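6-phosphogluconolactonase (Shewanella baltica, PDB 3NWP) probably hydrolyses 6-phosphogluconolactone to 6-phosphogluconate, the second step of the oxidative pentose phosphate pathway. Local coordinates at residues L56-L70 against H91-L105. Residues are numbered along the deposited sequence; the frame is centred on the assembly and turned at random. Where two conformers were deposited one is given.
Sequences LSMKSIDWSDVYITL and HLLQNRASNAKFRGL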
loop_
_atom_site.group_PDB
_atom_site.type_symbol
_atom_site.label_atom_id
_atom_site.label_comp_id
_atom_site.label_asym_id
_atom_site.label_seq_id
_atom_site.Cartn_x
_atom_site.Cartn_y
_atom_site.Cartn_z
ATOM N N LEU A 56 10.729 -10.192 -4.278
ATOM C CA LEU A 56 11.370 -9.249 -3.373
ATOM C C LEU A 56 12.086 -9.997 -2.236
ATOM O O LEU A 56 13.163 -9.603 -1.815
ATOM C CB LEU A 56 10.332 -8.332 -2.713
ATOM C CG LEU A 56 10.041 -7.038 -3.358
ATOM C CD1 LEU A 56 8.911 -6.335 -2.536
ATOM C CD2 LEU A 56 11.301 -6.097 -3.456
ATOM N N SER A 57 11.467 -11.077 -1.728
ATOM C CA SER A 57 12.012 -11.838 -0.638
ATOM C C SER A 57 13.408 -12.371 -0.949
ATOM O O SER A 57 14.151 -12.641 -0.004
ATOM C CB SER A 57 11.094 -12.967 -0.214
ATOM O OG SER A 57 11.229 -14.113 -1.045
HETATM N N MSE A 58 13.740 -12.555 -2.219
HETATM C CA MSE A 58 15.043 -13.097 -2.589
HETATM C C MSE A 58 16.107 -12.020 -2.857
HETATM O O MSE A 58 17.305 -12.357 -2.957
HETATM C CB MSE A 58 14.909 -14.055 -3.787
HETATM C CG MSE A 58 14.301 -15.394 -3.423
HETATM SE SE MSE A 58 15.480 -16.454 -2.344
HETATM C CE MSE A 58 16.445 -17.357 -3.773
ATOM N N LYS A 59 15.710 -10.730 -2.940
ATOM C CA LYS A 59 16.662 -9.652 -3.248
ATOM C C LYS A 59 17.703 -9.505 -2.125
ATOM O O LYS A 59 17.333 -9.500 -0.948
ATOM C CB LYS A 59 15.929 -8.331 -3.478
ATOM C CG LYS A 59 15.059 -8.293 -4.736
ATOM C CD LYS A 59 15.901 -8.294 -5.986
ATOM C CE LYS A 59 15.050 -8.328 -7.266
ATOM N NZ LYS A 59 15.949 -8.369 -8.465
ATOM N N SER A 60 18.979 -9.380 -2.505
ATOM C CA SER A 60 20.065 -9.239 -1.558
ATOM C C SER A 60 20.307 -7.763 -1.213
ATOM O O SER A 60 21.054 -7.056 -1.878
ATOM C CB SER A 60 21.362 -9.843 -2.136
ATOM O OG SER A 60 22.422 -9.773 -1.180
ATOM N N ILE A 61 19.489 -7.286 -0.278
ATOM C CA ILE A 61 19.656 -5.951 0.308
ATOM C C ILE A 61 19.667 -6.142 1.828
ATOM O O ILE A 61 19.411 -7.262 2.346
ATOM C CB ILE A 61 18.509 -4.975 -0.142
ATOM C CG1 ILE A 61 17.139 -5.449 0.308
ATOM C CG2 ILE A 61 18.562 -4.761 -1.685
ATOM C CD1 ILE A 61 15.994 -4.304 0.279
ATOM N N ASP A 62 19.933 -5.021 2.521
ATOM C CA ASP A 62 20.012 -4.996 3.978
ATOM C C ASP A 62 18.597 -5.038 4.596
ATOM O O ASP A 62 18.176 -4.103 5.290
ATOM C CB ASP A 62 20.794 -3.751 4.429
ATOM C CG ASP A 62 22.245 -3.765 4.081
ATOM O OD1 ASP A 62 22.883 -4.849 4.008
ATOM O OD2 ASP A 62 22.868 -2.669 3.913
ATOM N N TRP A 63 17.866 -6.144 4.413
ATOM C CA TRP A 63 16.506 -6.315 4.892
ATOM C C TRP A 63 16.292 -6.083 6.388
ATOM O O TRP A 63 15.217 -5.670 6.807
ATOM C CB TRP A 63 15.899 -7.664 4.506
ATOM C CG TRP A 63 15.464 -7.794 3.058
ATOM C CD1 TRP A 63 16.051 -8.554 2.097
ATOM C CD2 TRP A 63 14.363 -7.119 2.418
ATOM N NE1 TRP A 63 15.369 -8.423 0.907
ATOM C CE2 TRP A 63 14.333 -7.538 1.082
ATOM C CE3 TRP A 63 13.394 -6.220 2.865
ATOM C CZ2 TRP A 63 13.369 -7.086 0.199
ATOM C CZ3 TRP A 63 12.436 -5.757 1.981
ATOM C CH2 TRP A 63 12.437 -6.175 0.650
ATOM N N SER A 64 17.340 -6.401 7.169
ATOM C CA SER A 64 17.238 -6.235 8.616
ATOM C C SER A 64 17.188 -4.773 9.053
ATOM O O SER A 64 16.824 -4.467 10.189
ATOM C CB SER A 64 18.369 -7.018 9.360
ATOM O OG SER A 64 19.663 -6.509 9.056
ATOM N N ASP A 65 17.509 -3.878 8.142
ATOM C CA ASP A 65 17.458 -2.446 8.364
ATOM C C ASP A 65 16.216 -1.866 7.648
ATOM O O ASP A 65 16.121 -0.639 7.532
ATOM C CB ASP A 65 18.705 -1.779 7.859
ATOM C CG ASP A 65 19.955 -2.242 8.621
ATOM O OD1 ASP A 65 19.880 -2.176 9.859
ATOM O OD2 ASP A 65 20.957 -2.599 7.979
ATOM N N VAL A 66 15.279 -2.724 7.235
ATOM C CA VAL A 66 14.025 -2.265 6.551
ATOM C C VAL A 66 12.868 -2.552 7.463
ATOM O O VAL A 66 12.656 -3.719 7.899
ATOM C CB VAL A 66 13.820 -2.938 5.177
ATOM C CG1 VAL A 66 12.470 -2.433 4.533
ATOM C CG2 VAL A 66 15.028 -2.730 4.260
ATOM N N TYR A 67 12.073 -1.518 7.762
ATOM C CA TYR A 67 10.837 -1.629 8.501
ATOM C C TYR A 67 9.696 -1.758 7.525
ATOM O O TYR A 67 9.638 -1.003 6.550
ATOM C CB TYR A 67 10.621 -0.388 9.364
ATOM C CG TYR A 67 11.536 -0.252 10.530
ATOM C CD1 TYR A 67 12.822 0.199 10.372
ATOM C CD2 TYR A 67 11.044 -0.442 11.822
ATOM C CE1 TYR A 67 13.672 0.365 11.480
ATOM C CE2 TYR A 67 11.876 -0.271 12.926
ATOM C CZ TYR A 67 13.188 0.125 12.735
ATOM O OH TYR A 67 14.043 0.304 13.801
ATOM N N ILE A 68 8.800 -2.732 7.733
ATOM C CA ILE A 68 7.720 -2.983 6.808
ATOM C C ILE A 68 6.378 -2.967 7.507
ATOM O O ILE A 68 6.242 -3.457 8.619
ATOM C CB ILE A 68 7.870 -4.349 6.129
ATOM C CG1 ILE A 68 9.254 -4.502 5.486
ATOM C CG2 ILE A 68 6.738 -4.522 5.097
ATOM C CD1 ILE A 68 9.504 -5.884 4.814
ATOM N N THR A 69 5.393 -2.299 6.910
ATOM C CA THR A 69 4.039 -2.351 7.415
ATOM C C THR A 69 3.039 -2.421 6.250
ATOM O O THR A 69 3.428 -2.530 5.080
ATOM C CB THR A 69 3.732 -1.209 8.408
ATOM O OG1 THR A 69 2.520 -1.518 9.139
ATOM C CG2 THR A 69 3.611 0.174 7.753
ATOM N N LEU A 70 1.753 -2.397 6.573
ATOM C CA LEU A 70 0.652 -2.566 5.653
ATOM C C LEU A 70 -0.045 -1.248 5.356
ATOM O O LEU A 70 -0.189 -0.374 6.239
ATOM C CB LEU A 70 -0.400 -3.511 6.293
ATOM C CG LEU A 70 0.117 -4.884 6.739
ATOM C CD1 LEU A 70 -0.962 -5.663 7.507
ATOM C CD2 LEU A 70 0.602 -5.671 5.518
ATOM N N HIS A 91 4.400 -14.822 2.178
ATOM C CA HIS A 91 5.052 -14.606 0.903
ATOM C C HIS A 91 6.215 -13.615 0.883
ATOM O O HIS A 91 7.130 -13.804 0.086
ATOM C CB HIS A 91 4.029 -14.169 -0.150
ATOM C CG HIS A 91 2.953 -15.172 -0.378
ATOM N ND1 HIS A 91 3.149 -16.300 -1.154
ATOM C CD2 HIS A 91 1.693 -15.256 0.105
ATOM C CE1 HIS A 91 2.043 -17.030 -1.143
ATOM N NE2 HIS A 91 1.143 -16.421 -0.389
ATOM N N LEU A 92 6.159 -12.528 1.666
ATOM C CA LEU A 92 7.229 -11.539 1.680
ATOM C C LEU A 92 8.311 -11.836 2.737
ATOM O O LEU A 92 9.490 -11.692 2.467
ATOM C CB LEU A 92 6.652 -10.111 1.834
ATOM C CG LEU A 92 7.662 -8.954 1.879
ATOM C CD1 LEU A 92 8.416 -8.916 0.544
ATOM C CD2 LEU A 92 6.916 -7.597 2.102
ATOM N N LEU A 93 7.884 -12.188 3.957
ATOM C CA LEU A 93 8.798 -12.279 5.092
ATOM C C LEU A 93 9.402 -13.694 5.100
ATOM O O LEU A 93 9.188 -14.516 6.029
ATOM C CB LEU A 93 8.059 -11.998 6.373
ATOM C CG LEU A 93 7.408 -10.634 6.474
ATOM C CD1 LEU A 93 6.833 -10.480 7.904
ATOM C CD2 LEU A 93 8.421 -9.491 6.208
ATOM N N GLN A 94 10.081 -13.975 4.003
ATOM C CA GLN A 94 10.661 -15.305 3.711
ATOM C C GLN A 94 12.048 -15.068 3.111
ATOM O O GLN A 94 12.395 -13.960 2.698
ATOM C CB GLN A 94 9.780 -16.032 2.706
ATOM C CG GLN A 94 8.339 -16.337 3.190
ATOM C CD GLN A 94 8.293 -17.352 4.310
ATOM O OE1 GLN A 94 9.149 -18.232 4.390
ATOM N NE2 GLN A 94 7.330 -17.226 5.197
ATOM N N ASN A 95 12.897 -16.097 3.051
ATOM C CA ASN A 95 14.175 -15.917 2.354
ATOM C C ASN A 95 14.981 -14.747 2.946
ATOM O O ASN A 95 15.090 -14.667 4.174
ATOM C CB ASN A 95 13.935 -15.867 0.845
ATOM C CG ASN A 95 13.135 -17.070 0.364
ATOM O OD1 ASN A 95 13.491 -18.213 0.705
ATOM N ND2 ASN A 95 12.045 -16.846 -0.361
ATOM N N ARG A 96 15.593 -13.899 2.110
ATOM C CA ARG A 96 16.448 -12.832 2.609
ATOM C C ARG A 96 15.630 -11.833 3.406
ATOM O O ARG A 96 16.131 -11.180 4.306
ATOM C CB ARG A 96 17.239 -12.195 1.486
ATOM C CG ARG A 96 18.175 -13.201 0.752
ATOM C CD ARG A 96 19.129 -12.572 -0.221
ATOM N NE ARG A 96 20.202 -13.521 -0.615
ATOM C CZ ARG A 96 20.229 -14.267 -1.718
ATOM N NH1 ARG A 96 19.265 -14.223 -2.641
ATOM N NH2 ARG A 96 21.258 -15.075 -1.910
ATOM N N ALA A 97 14.361 -11.699 3.059
ATOM C CA ALA A 97 13.513 -10.730 3.787
ATOM C C ALA A 97 12.924 -11.230 5.114
ATOM O O ALA A 97 12.238 -10.473 5.793
ATOM C CB ALA A 97 12.410 -10.223 2.844
ATOM N N SER A 98 13.175 -12.495 5.426
ATOM C CA SER A 98 13.050 -13.007 6.754
ATOM C C SER A 98 13.583 -11.991 7.728
ATOM O O SER A 98 13.062 -11.890 8.817
ATOM C CB SER A 98 13.886 -14.289 6.927
ATOM O OG SER A 98 13.476 -15.300 6.035
ATOM N N ASN A 99 14.678 -11.307 7.317
ATOM C CA ASN A 99 15.445 -10.476 8.199
ATOM C C ASN A 99 14.820 -9.074 8.509
ATOM O O ASN A 99 15.189 -8.357 9.457
ATOM C CB ASN A 99 16.868 -10.335 7.604
ATOM C CG ASN A 99 17.654 -11.618 7.626
ATOM O OD1 ASN A 99 18.037 -12.118 8.690
ATOM N ND2 ASN A 99 17.924 -12.166 6.449
ATOM N N ALA A 100 13.828 -8.700 7.700
ATOM C CA ALA A 100 13.199 -7.405 7.858
ATOM C C ALA A 100 12.392 -7.264 9.134
ATOM O O ALA A 100 12.056 -8.269 9.791
ATOM C CB ALA A 100 12.331 -7.094 6.640
ATOM N N LYS A 101 12.088 -6.015 9.481
ATOM C CA LYS A 101 11.343 -5.689 10.706
ATOM C C LYS A 101 9.898 -5.285 10.397
ATOM O O LYS A 101 9.617 -4.124 10.146
ATOM C CB LYS A 101 12.021 -4.510 11.426
ATOM C CG LYS A 101 13.378 -4.798 12.070
ATOM C CD LYS A 101 14.011 -3.511 12.671
ATOM C CE LYS A 101 15.161 -3.822 13.655
ATOM N NZ LYS A 101 16.222 -4.685 13.040
ATOM N N PHE A 102 8.988 -6.248 10.458
ATOM C CA PHE A 102 7.589 -6.100 10.068
ATOM C C PHE A 102 6.714 -5.773 11.287
ATOM O O PHE A 102 6.872 -6.375 12.365
ATOM C CB PHE A 102 7.072 -7.378 9.416
ATOM C CG PHE A 102 5.610 -7.354 9.132
ATOM C CD1 PHE A 102 5.112 -6.651 8.061
ATOM C CD2 PHE A 102 4.698 -7.988 9.953
ATOM C CE1 PHE A 102 3.753 -6.589 7.793
ATOM C CE2 PHE A 102 3.313 -7.923 9.679
ATOM C CZ PHE A 102 2.848 -7.268 8.596
ATOM N N ARG A 103 5.781 -4.837 11.117
ATOM C CA ARG A 103 4.729 -4.594 12.098
ATOM C C ARG A 103 3.394 -4.561 11.408
ATOM O O ARG A 103 3.221 -3.792 10.453
ATOM C CB ARG A 103 4.960 -3.252 12.781
ATOM C CG ARG A 103 3.975 -3.017 13.948
ATOM C CD ARG A 103 4.506 -3.564 15.232
ATOM N NE ARG A 103 5.524 -2.666 15.752
ATOM C CZ ARG A 103 6.226 -2.880 16.858
ATOM N NH1 ARG A 103 6.040 -3.987 17.576
ATOM N NH2 ARG A 103 7.127 -1.979 17.239
ATOM N N GLY A 104 2.451 -5.418 11.822
ATOM C CA GLY A 104 1.124 -5.382 11.268
ATOM C C GLY A 104 0.303 -4.299 11.948
ATOM O O GLY A 104 0.804 -3.526 12.776
ATOM N N LEU A 105 -0.963 -4.268 11.573
ATOM C CA LEU A 105 -1.926 -3.312 12.119
ATOM C C LEU A 105 -2.925 -3.953 13.076
ATOM O O LEU A 105 -3.453 -3.249 13.943
ATOM C CB LEU A 105 -2.663 -2.606 11.011
ATOM C CG LEU A 105 -1.795 -1.867 9.986
ATOM C CD1 LEU A 105 -2.586 -1.235 8.838
ATOM C CD2 LEU A 105 -1.023 -0.760 10.640
#
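Tyr67 and Ile68 pair in parallel with Lys101 and Phe102 within the beta-alpha-beta unit made by strand 66-74, helix 84-91 and the short strand 101-102 of the Rossmann-like sheet. Three backbone bonds join the two segments here: Lys101 N to Val66 O, Ile68 N to Lys101 O (2.9 Å), and Arg103 N to Ile68 O. Beyond them Thr69, its OG1 anti to the backbone N (chi1 -165°), gives its hydroxyl proton to Arg103 O at 2.7 Å; the branched beta carbon suits threonine to a strand, while the hydroxyl supplies the donor.

On the face bearing Tyr67, the lysine's flexible aliphatic chain suits a ring-covering place: in the conformer given, Lys101 CD lies over the phenol near its rim, and a bend at chi4 (55°) brings NZ to Ser64 O (2.9 Å). On the face bearing Ile68, apolar groups pack together: the small methyl of Ala100, also in the conformer given, lets Ile68 CD1 approach its CB to 3.6 Å, Leu93 CD2 meets the same CD1, and the edge of the Phe102 ring meets Ile68 CG2 and Leu70 CD2. Helix 84-91 covers that phenylalanine through Val88 and Arg89.

Before the strand, the Trp63 indole lies between Ala97 CB, centred over its five-membered ring, and Ile61 CD1 on the opposite face. Trp63 NE1 donates to Lys59 O, which helps fix the ring's rotation. Toward the C-terminal part of helix 50-58, Ser57 O accepts from Ala97 N, and the extended Arg96 reaches Met58 O through NH1 (2.7 Å). Ser57 OG, also bonded to Gln54 O, receives Asn95 ND2 at 2.9 Å, almost straight (177°) and within the amide plane.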